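Local coordinates for putative pneumococcal surface protein (Streptococcus pneumoniae, PDB 4CNL) that probably binds choline groups of teichoic acid in the pneumococcal cell wall through a domain built of choline-binding repeats, at residues W123-Y134 and Q147-M158. Sequence-based numbering, arbitrary orientation.
With CHT (choline ion), chain C; CHT (choline ion), chain F; CHT (choline ion), chain E.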
ATOM      1  N   TRP A 123     -11.378  -0.404  15.976  1.00 11.47           N
ATOM      2  CA  TRP A 123     -12.384   0.601  15.692  1.00  9.82           C
ATOM      3  C   TRP A 123     -11.765   1.792  14.974  1.00 12.95           C
ATOM      4  O   TRP A 123     -10.647   2.208  15.287  1.00 14.48           O
ATOM      5  CB  TRP A 123     -13.034   1.072  16.992  1.00 10.56           C
ATOM      6  CG  TRP A 123     -13.917   0.057  17.633  1.00 12.18           C
ATOM      7  CD1 TRP A 123     -13.569  -0.871  18.580  1.00 13.62           C
ATOM      8  CD2 TRP A 123     -15.307  -0.131  17.375  1.00 10.95           C
ATOM      9  NE1 TRP A 123     -14.671  -1.626  18.923  1.00 14.23           N
ATOM     10  CE2 TRP A 123     -15.746  -1.195  18.190  1.00 11.36           C
ATOM     11  CE3 TRP A 123     -16.226   0.496  16.525  1.00  9.95           C
ATOM     12  CZ2 TRP A 123     -17.068  -1.634  18.193  1.00 11.12           C
ATOM     13  CZ3 TRP A 123     -17.537   0.059  16.529  1.00 12.14           C
ATOM     14  CH2 TRP A 123     -17.945  -1.001  17.355  1.00 11.62           C
ATOM     15  N   VAL A 124     -12.468   2.323  13.984  0.56 10.37           N
ATOM     16  CA  VAL A 124     -12.056   3.576  13.372  0.56 10.11           C
ATOM     17  C   VAL A 124     -13.251   4.511  13.282  0.56 12.14           C
ATOM     18  O   VAL A 124     -14.396   4.075  13.153  0.56  8.71           O
ATOM     19  CB  VAL A 124     -11.451   3.381  11.962  0.56 13.31           C
ATOM     20  CG1 VAL A 124     -10.281   2.400  12.006  0.56 15.33           C
ATOM     21  CG2 VAL A 124     -12.520   2.939  10.970  0.56 11.73           C
ATOM     22  N   TYR A 125     -12.976   5.803  13.376  1.00 14.01           N
ATOM     23  CA  TYR A 125     -14.009   6.804  13.199  1.00 15.10           C
ATOM     24  C   TYR A 125     -13.891   7.409  11.814  1.00 17.74           C
ATOM     25  O   TYR A 125     -12.854   7.977  11.463  1.00 15.74           O
ATOM     26  CB  TYR A 125     -13.917   7.881  14.272  1.00 12.31           C
ATOM     27  CG  TYR A 125     -15.087   8.835  14.258  1.00 15.47           C
ATOM     28  CD1 TYR A 125     -16.298   8.485  14.847  1.00 18.18           C
ATOM     29  CD2 TYR A 125     -14.979  10.098  13.675  1.00 18.34           C
ATOM     30  CE1 TYR A 125     -17.367   9.356  14.844  1.00 15.55           C
ATOM     31  CE2 TYR A 125     -16.053  10.979  13.672  1.00 15.54           C
ATOM     32  CZ  TYR A 125     -17.240  10.602  14.264  1.00 14.72           C
ATOM     33  OH  TYR A 125     -18.316  11.474  14.264  1.00 12.77           O
ATOM     34  N   ASP A 126     -14.949   7.285  11.024  1.00 15.53           N
ATOM     35  CA  ASP A 126     -14.953   7.847   9.682  1.00 17.05           C
ATOM     36  C   ASP A 126     -15.491   9.262   9.746  1.00 22.92           C
ATOM     37  O   ASP A 126     -16.678   9.472   9.987  1.00 20.91           O
ATOM     38  CB  ASP A 126     -15.787   6.999   8.718  1.00 21.88           C
ATOM     39  CG  ASP A 126     -15.671   7.472   7.271  1.00 27.94           C
ATOM     40  OD1 ASP A 126     -16.297   8.498   6.933  1.00 25.61           O
ATOM     41  OD2 ASP A 126     -14.975   6.806   6.467  1.00 18.65           O
ATOM     42  N   ALA A 127     -14.605  10.231   9.537  1.00 16.99           N
ATOM     43  CA  ALA A 127     -14.960  11.642   9.658  1.00 22.44           C
ATOM     44  C   ALA A 127     -16.068  12.050   8.695  1.00 19.97           C
ATOM     45  O   ALA A 127     -16.861  12.940   8.998  1.00 22.63           O
ATOM     46  CB  ALA A 127     -13.724  12.514   9.437  1.00 25.88           C
ATOM     47  N   THR A 128     -16.136  11.399   7.539  1.00 23.11           N
ATOM     48  CA  THR A 128     -17.136  11.761   6.543  1.00 29.12           C
ATOM     49  C   THR A 128     -18.517  11.214   6.918  1.00 27.84           C
ATOM     50  O   THR A 128     -19.518  11.924   6.814  1.00 30.10           O
ATOM     51  CB  THR A 128     -16.720  11.280   5.117  1.00 32.40           C
ATOM     52  OG1 THR A 128     -16.540   9.857   5.093  1.00 35.87           O
ATOM     53  CG2 THR A 128     -15.416  11.934   4.712  1.00 32.97           C
ATOM     54  N   TYR A 129     -18.577   9.970   7.386  1.00 18.22           N
ATOM     55  CA  TYR A 129     -19.855   9.387   7.790  1.00 17.53           C
ATOM     56  C   TYR A 129     -20.268   9.842   9.198  1.00 14.69           C
ATOM     57  O   TYR A 129     -21.430   9.691   9.583  1.00 16.26           O
ATOM     58  CB  TYR A 129     -19.799   7.852   7.753  1.00 15.11           C
ATOM     59  CG  TYR A 129     -19.601   7.218   6.386  1.00 18.39           C
ATOM     60  CD1 TYR A 129     -20.511   7.414   5.351  1.00 24.35           C
ATOM     61  CD2 TYR A 129     -18.517   6.379   6.154  1.00 19.66           C
ATOM     62  CE1 TYR A 129     -20.323   6.805   4.107  1.00 16.41           C
ATOM     63  CE2 TYR A 129     -18.326   5.771   4.932  1.00 22.48           C
ATOM     64  CZ  TYR A 129     -19.227   5.983   3.913  1.00 25.68           C
ATOM     65  OH  TYR A 129     -19.007   5.366   2.699  1.00 24.53           O
ATOM     66  N   GLN A 130     -19.308  10.378   9.955  1.00 13.18           N
ATOM     67  CA  GLN A 130     -19.498  10.741  11.371  1.00 10.78           C
ATOM     68  C   GLN A 130     -20.037   9.545  12.147  1.00 17.24           C
ATOM     69  O   GLN A 130     -21.075   9.620  12.809  1.00 12.70           O
ATOM     70  CB  GLN A 130     -20.430  11.955  11.523  1.00 15.68           C
ATOM     71  CG  GLN A 130     -19.885  13.208  10.827  1.00 17.21           C
ATOM     72  CD  GLN A 130     -20.755  14.436  11.024  1.00 20.31           C
ATOM     73  OE1 GLN A 130     -21.540  14.522  11.973  1.00 20.93           O
ATOM     74  NE2 GLN A 130     -20.613  15.404  10.123  1.00 18.50           N
ATOM     75  N   ALA A 131     -19.319   8.433  12.048  1.00 14.35           N
ATOM     76  CA  ALA A 131     -19.722   7.195  12.706  1.00 12.02           C
ATOM     77  C   ALA A 131     -18.527   6.282  12.902  1.00 12.35           C
ATOM     78  O   ALA A 131     -17.561   6.342  12.142  1.00 11.09           O
ATOM     79  CB  ALA A 131     -20.770   6.496  11.902  1.00 12.59           C
ATOM     80  N   TRP A 132     -18.615   5.428  13.916  1.00  9.30           N
ATOM     81  CA  TRP A 132     -17.606   4.405  14.162  1.00 11.03           C
ATOM     82  C   TRP A 132     -17.869   3.173  13.315  1.00  9.17           C
ATOM     83  O   TRP A 132     -19.019   2.807  13.078  1.00  9.55           O
ATOM     84  CB  TRP A 132     -17.593   4.004  15.641  1.00  9.97           C
ATOM     85  CG  TRP A 132     -17.015   5.044  16.533  1.00  9.62           C
ATOM     86  CD1 TRP A 132     -17.690   5.983  17.253  1.00 12.35           C
ATOM     87  CD2 TRP A 132     -15.627   5.250  16.797  1.00 11.87           C
ATOM     88  NE1 TRP A 132     -16.800   6.762  17.963  1.00 12.50           N
ATOM     89  CE2 TRP A 132     -15.527   6.326  17.701  1.00 12.70           C
ATOM     90  CE3 TRP A 132     -14.456   4.605  16.380  1.00 12.82           C
ATOM     91  CZ2 TRP A 132     -14.304   6.791  18.174  1.00 14.44           C
ATOM     92  CZ3 TRP A 132     -13.245   5.066  16.843  1.00 12.43           C
ATOM     93  CH2 TRP A 132     -13.173   6.151  17.735  1.00 16.19           C
ATOM     94  N   TYR A 133     -16.788   2.530  12.889  1.00  9.06           N
ATOM     95  CA  TYR A 133     -16.825   1.263  12.169  1.00  8.27           C
ATOM     96  C   TYR A 133     -15.894   0.308  12.874  1.00 11.33           C
ATOM     97  O   TYR A 133     -14.910   0.737  13.475  1.00  9.07           O
ATOM     98  CB  TYR A 133     -16.373   1.435  10.706  1.00  6.89           C
ATOM     99  CG  TYR A 133     -17.367   2.222   9.914  1.00  8.69           C
ATOM    100  CD1 TYR A 133     -17.395   3.610   9.996  1.00 10.30           C
ATOM    101  CD2 TYR A 133     -18.301   1.587   9.107  1.00 12.49           C
ATOM    102  CE1 TYR A 133     -18.327   4.347   9.302  1.00 14.66           C
ATOM    103  CE2 TYR A 133     -19.240   2.318   8.403  1.00 16.23           C
ATOM    104  CZ  TYR A 133     -19.243   3.696   8.503  1.00 19.87           C
ATOM    105  OH  TYR A 133     -20.166   4.428   7.798  1.00 22.89           O
ATOM    106  N   TYR A 134     -16.187  -0.987  12.808  1.00  9.47           N
ATOM    107  CA  TYR A 134     -15.248  -1.945  13.360  1.00 10.56           C
ATOM    108  C   TYR A 134     -14.681  -2.812  12.254  1.00 10.71           C
ATOM    109  O   TYR A 134     -15.421  -3.475  11.537  1.00 11.67           O
ATOM    110  CB  TYR A 134     -15.887  -2.828  14.445  1.00  8.87           C
ATOM    111  CG  TYR A 134     -14.836  -3.744  15.063  1.00 10.20           C
ATOM    112  CD1 TYR A 134     -13.873  -3.237  15.923  1.00  8.43           C
ATOM    113  CD2 TYR A 134     -14.790  -5.098  14.748  1.00 11.20           C
ATOM    114  CE1 TYR A 134     -12.886  -4.059  16.471  1.00 11.54           C
ATOM    115  CE2 TYR A 134     -13.817  -5.933  15.300  1.00 13.01           C
ATOM    116  CZ  TYR A 134     -12.866  -5.404  16.146  1.00 12.92           C
ATOM    117  OH  TYR A 134     -11.907  -6.231  16.691  1.00 16.33           O
ATOM    118  N   GLN A 147     -19.900  -6.382  18.153  1.00 11.53           N
ATOM    119  CA  GLN A 147     -18.503  -6.383  18.577  1.00 13.49           C
ATOM    120  C   GLN A 147     -18.513  -5.972  20.033  1.00 18.65           C
ATOM    121  O   GLN A 147     -18.724  -4.800  20.357  1.00 13.42           O
ATOM    122  CB  GLN A 147     -17.646  -5.440  17.721  1.00 13.58           C
ATOM    123  CG  GLN A 147     -16.213  -5.274  18.217  1.00 13.11           C
ATOM    124  CD  GLN A 147     -15.448  -6.583  18.287  1.00 19.11           C
ATOM    125  OE1 GLN A 147     -15.724  -7.532  17.538  1.00 16.51           O
ATOM    126  NE2 GLN A 147     -14.470  -6.639  19.188  1.00 19.54           N
ATOM    127  N   GLY A 148     -18.328  -6.945  20.918  1.00 16.18           N
ATOM    128  CA  GLY A 148     -18.520  -6.698  22.336  1.00 17.09           C
ATOM    129  C   GLY A 148     -19.952  -6.255  22.562  1.00 17.14           C
ATOM    130  O   GLY A 148     -20.885  -6.894  22.075  1.00 17.97           O
ATOM    131  N   ASN A 149     -20.116  -5.144  23.279  1.00 15.65           N
ATOM    132  CA  ASN A 149     -21.439  -4.619  23.614  1.00 16.77           C
ATOM    133  C   ASN A 149     -21.944  -3.582  22.625  1.00  8.85           C
ATOM    134  O   ASN A 149     -22.915  -2.862  22.896  1.00  9.61           O
ATOM    135  CB  ASN A 149     -21.414  -4.015  25.013  1.00 21.77           C
ATOM    136  CG  ASN A 149     -21.019  -5.028  26.065  1.00 33.02           C
ATOM    137  OD1 ASN A 149     -21.633  -6.087  26.175  1.00 33.49           O
ATOM    138  ND2 ASN A 149     -19.980  -4.716  26.828  1.00 31.09           N
ATOM    139  N   TYR A 150     -21.273  -3.499  21.477  1.00 11.86           N
ATOM    140  CA  TYR A 150     -21.672  -2.583  20.423  1.00 10.61           C
ATOM    141  C   TYR A 150     -22.202  -3.338  19.226  1.00  9.57           C
ATOM    142  O   TYR A 150     -21.748  -4.445  18.934  1.00 11.73           O
ATOM    143  CB  TYR A 150     -20.495  -1.718  19.978  1.00 10.11           C
ATOM    144  CG  TYR A 150     -19.894  -0.909  21.086  1.00  9.62           C
ATOM    145  CD1 TYR A 150     -20.467   0.303  21.461  1.00 11.98           C
ATOM    146  CD2 TYR A 150     -18.758  -1.349  21.767  1.00 15.59           C
ATOM    147  CE1 TYR A 150     -19.928   1.055  22.484  1.00 12.69           C
ATOM    148  CE2 TYR A 150     -18.213  -0.599  22.798  1.00 17.89           C
ATOM    149  CZ  TYR A 150     -18.800   0.600  23.145  1.00 20.46           C
ATOM    150  OH  TYR A 150     -18.266   1.353  24.160  1.00 23.90           O
ATOM    151  N   TYR A 151     -23.141  -2.728  18.513  1.00  9.71           N
ATOM    152  CA  TYR A 151     -23.720  -3.376  17.342  1.00  7.65           C
ATOM    153  C   TYR A 151     -23.417  -2.604  16.082  1.00  9.92           C
ATOM    154  O   TYR A 151     -23.689  -1.404  15.998  1.00 11.66           O
ATOM    155  CB  TYR A 151     -25.232  -3.512  17.488  1.00  9.67           C
ATOM    156  CG  TYR A 151     -25.880  -4.325  16.390  1.00  8.53           C
ATOM    157  CD1 TYR A 151     -25.824  -5.721  16.417  1.00 12.30           C
ATOM    158  CD2 TYR A 151     -26.567  -3.715  15.351  1.00  9.54           C
ATOM    159  CE1 TYR A 151     -26.416  -6.478  15.424  1.00 12.88           C
ATOM    160  CE2 TYR A 151     -27.174  -4.475  14.345  1.00 12.84           C
ATOM    161  CZ  TYR A 151     -27.091  -5.853  14.400  1.00 13.02           C
ATOM    162  OH  TYR A 151     -27.687  -6.608  13.418  1.00 16.99           O
ATOM    163  N   LEU A 152     -22.878  -3.298  15.093  1.00 10.79           N
ATOM    164  CA  LEU A 152     -22.650  -2.683  13.787  1.00  8.93           C
ATOM    165  C   LEU A 152     -23.833  -2.988  12.874  1.00 14.30           C
ATOM    166  O   LEU A 152     -24.197  -4.156  12.673  1.00 11.89           O
ATOM    167  CB  LEU A 152     -21.346  -3.194  13.161  1.00 10.96           C
ATOM    168  CG  LEU A 152     -19.995  -2.936  13.854  1.00 10.13           C
ATOM    169  CD1 LEU A 152     -19.845  -1.465  14.224  1.00  9.56           C
ATOM    170  CD2 LEU A 152     -19.763  -3.839  15.085  1.00 11.01           C
ATOM    171  N   LYS A 153     -24.433  -1.939  12.321  1.00  8.82           N
ATOM    172  CA  LYS A 153     -25.632  -2.085  11.506  1.00 11.76           C
ATOM    173  C   LYS A 153     -25.270  -2.614  10.113  1.00 12.77           C
ATOM    174  O   LYS A 153     -24.107  -2.915   9.852  1.00 13.10           O
ATOM    175  CB  LYS A 153     -26.371  -0.751  11.428  1.00 13.75           C
ATOM    176  CG  LYS A 153     -26.822  -0.249  12.814  1.00 15.78           C
ATOM    177  CD  LYS A 153     -27.421   1.142  12.755  1.00 22.87           C
ATOM    178  CE  LYS A 153     -28.711   1.147  11.945  1.00 27.20           C
ATOM    179  NZ  LYS A 153     -29.493   2.394  12.166  1.00 36.37           N
ATOM    180  N   SER A 154     -26.263  -2.739   9.236  1.00 17.51           N
ATOM    181  CA  SER A 154     -26.045  -3.409   7.953  1.00 15.21           C
ATOM    182  C   SER A 154     -25.052  -2.672   7.059  1.00 14.43           C
ATOM    183  O   SER A 154     -24.389  -3.296   6.233  1.00 19.32           O
ATOM    184  CB  SER A 154     -27.370  -3.603   7.206  1.00 22.25           C
ATOM    185  OG  SER A 154     -27.953  -2.371   6.852  1.00 29.45           O
ATOM    186  N   ASP A 155     -24.936  -1.359   7.225  1.00 16.56           N
ATOM    187  CA  ASP A 155     -23.962  -0.595   6.444  1.00 16.02           C
ATOM    188  C   ASP A 155     -22.635  -0.440   7.198  1.00 16.95           C
ATOM    189  O   ASP A 155     -21.749   0.312   6.778  1.00 15.07           O
ATOM    190  CB  ASP A 155     -24.536   0.779   6.061  1.00 17.42           C
ATOM    191  CG  ASP A 155     -24.868   1.642   7.265  1.00 23.31           C
ATOM    192  OD1 ASP A 155     -24.676   1.184   8.414  1.00 18.94           O
ATOM    193  OD2 ASP A 155     -25.324   2.792   7.065  1.00 23.31           O
ATOM    194  N   GLY A 156     -22.510  -1.155   8.316  1.00 12.14           N
ATOM    195  CA  GLY A 156     -21.295  -1.147   9.109  1.00 14.21           C
ATOM    196  C   GLY A 156     -21.258  -0.101  10.213  1.00  9.12           C
ATOM    197  O   GLY A 156     -20.383  -0.157  11.081  1.00 10.55           O
ATOM    198  N   LYS A 157     -22.171   0.862  10.175  1.00  9.18           N
ATOM    199  CA  LYS A 157     -22.167   1.936  11.177  1.00 12.44           C
ATOM    200  C   LYS A 157     -22.576   1.433  12.549  1.00 10.05           C
ATOM    201  O   LYS A 157     -23.517   0.635  12.685  1.00 11.12           O
ATOM    202  CB  LYS A 157     -23.097   3.092  10.774  1.00 12.41           C
ATOM    203  CG  LYS A 157     -22.636   3.868   9.550  1.00 18.36           C
ATOM    204  CD  LYS A 157     -23.527   5.061   9.235  1.00 21.68           C
ATOM    205  CE  LYS A 157     -23.208   5.582   7.820  1.00 26.42           C
ATOM    206  NZ  LYS A 157     -24.124   6.670   7.379  1.00 32.03           N
ATOM    207  N   MET A 158     -21.860   1.902  13.568  1.00  9.62           N
ATOM    208  CA  MET A 158     -22.236   1.625  14.955  1.00  9.02           C
ATOM    209  C   MET A 158     -23.616   2.186  15.266  1.00  9.28           C
ATOM    210  O   MET A 158     -23.918   3.340  14.957  1.00 10.28           O
ATOM    211  CB  MET A 158     -21.219   2.220  15.922  1.00 11.26           C
ATOM    212  CG  MET A 158     -21.422   1.766  17.359  1.00 11.11           C
ATOM    213  SD  MET A 158     -20.240   2.522  18.488  1.00 14.35           S
ATOM    214  CE  MET A 158     -20.896   4.189  18.614  1.00 11.95           C
TER
HETATM  215  C4  CHT C1275     -14.739   0.943  21.493  1.00 28.97           C
HETATM  216  C5  CHT C1275     -15.607   2.163  21.768  1.00 25.64           C
HETATM  217  C6  CHT C1275     -15.170   3.212  19.683  1.00 17.35           C
HETATM  218  C7  CHT C1275     -16.987   1.689  19.879  1.00 18.16           C
HETATM  219  C8  CHT C1275     -17.066   3.754  20.934  1.00 35.36           C
HETATM  220  O6  CHT C1275     -13.381   1.353  21.378  1.00 36.38           O
HETATM  221  N1  CHT C1275     -16.188   2.687  20.552  1.00 20.88           N
HETATM  222  C4  CHT F1278     -20.239  -0.184   3.200  1.00 37.24           C
HETATM  223  C5  CHT F1278     -19.762   1.251   3.388  1.00 36.32           C
HETATM  224  C6  CHT F1278     -17.538   0.493   3.038  1.00 23.16           C
HETATM  225  C7  CHT F1278     -17.949   2.632   3.910  1.00 27.58           C
HETATM  226  C8  CHT F1278     -18.367   0.719   5.229  1.00 25.56           C
HETATM  227  O6  CHT F1278     -21.658  -0.198   3.126  1.00 46.09           O
HETATM  228  N1  CHT F1278     -18.406   1.268   3.895  1.00 27.19           N
HETATM  229  C4  CHT E1277     -25.908 -10.297  22.095  1.00 29.29           C
HETATM  230  C5  CHT E1277     -24.539  -9.673  22.327  1.00 32.26           C
HETATM  231  C6  CHT E1277     -23.477  -7.918  23.479  1.00 25.66           C
HETATM  232  C7  CHT E1277     -25.826  -7.949  23.249  1.00 30.00           C
HETATM  233  C8  CHT E1277     -24.752  -9.516  24.648  1.00 42.66           C
HETATM  234  O6  CHT E1277     -25.794 -11.218  21.020  1.00 35.62           O
HETATM  235  N1  CHT E1277     -24.647  -8.755  23.431  1.00 41.28           N
HETATM  236  O   HOH W   1     -13.586  -3.906  20.919  1.00 21.55           O
HETATM  237  O   HOH W   2     -23.691   8.598   9.019  1.00 38.67           O
HETATM  238  O   HOH W   3     -21.628   3.223   5.971  1.00 27.34           O
HETATM  239  O   HOH W   4     -18.172  -1.677  10.849  1.00 11.66           O
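Trp123, Trp132, Tyr150 and Met158 close around one choline ion, two from each segment. The three rings each present a face to its trimethylammonium head: methyl C7 lies over the Trp123 ring, 3.5 Å from CD2, and also over Tyr150, while C6 sits over Trp132. Electron-rich faces suit a quaternary cation that has no N-H to donate, so its methyls rest on the rings, consistent with cation-pi attraction. Met158 supplies a flexible, polarisable wall, SD lying 3.6 Å from C7. Its side chain, extended away from its own backbone N (chi1 -170°), runs alongside Trp132 until the bend at chi3 brings CE to 3.9 Å from Trp132 CD1; SD makes oblique Met-aromatic contacts with both indoles.

Behind this shell, Leu152 CD1 packs 3.6 Å from Trp123 CZ3. The Trp123 face turned from choline is covered toward the rim by CD1 of Tyr134. Tyr134 in turn carries Gln147 on one face: CG stands 3.6 Å from the ring centroid in a CH-pi contact, and the amide, bent over at chi2, lies nearly parallel to the ring, with planes 11° apart. The backbones are joined by Met158 N donating to Trp132 O at 3.0 Å, which ties the pocket's methionine to the hairpin bearing both tryptophans.

Farther along, Lys157 stretches beside Tyr133, and a water links its NZ to Tyr129 O. Position 156 has a positive phi and backs closely on the Tyr133 ring, and the lack of a side chain on Gly156 suits both, while Asp155 OD1 accepts from Lys157 N in an Asx turn. Tyr129, Tyr133 and Asp155 belong to a second choline site, completed by Trp106, Gly108 and Tyr141. Such aromatic cages, assembled between hairpins of successive repeats, are the hallmark of the choline-binding repeat fold.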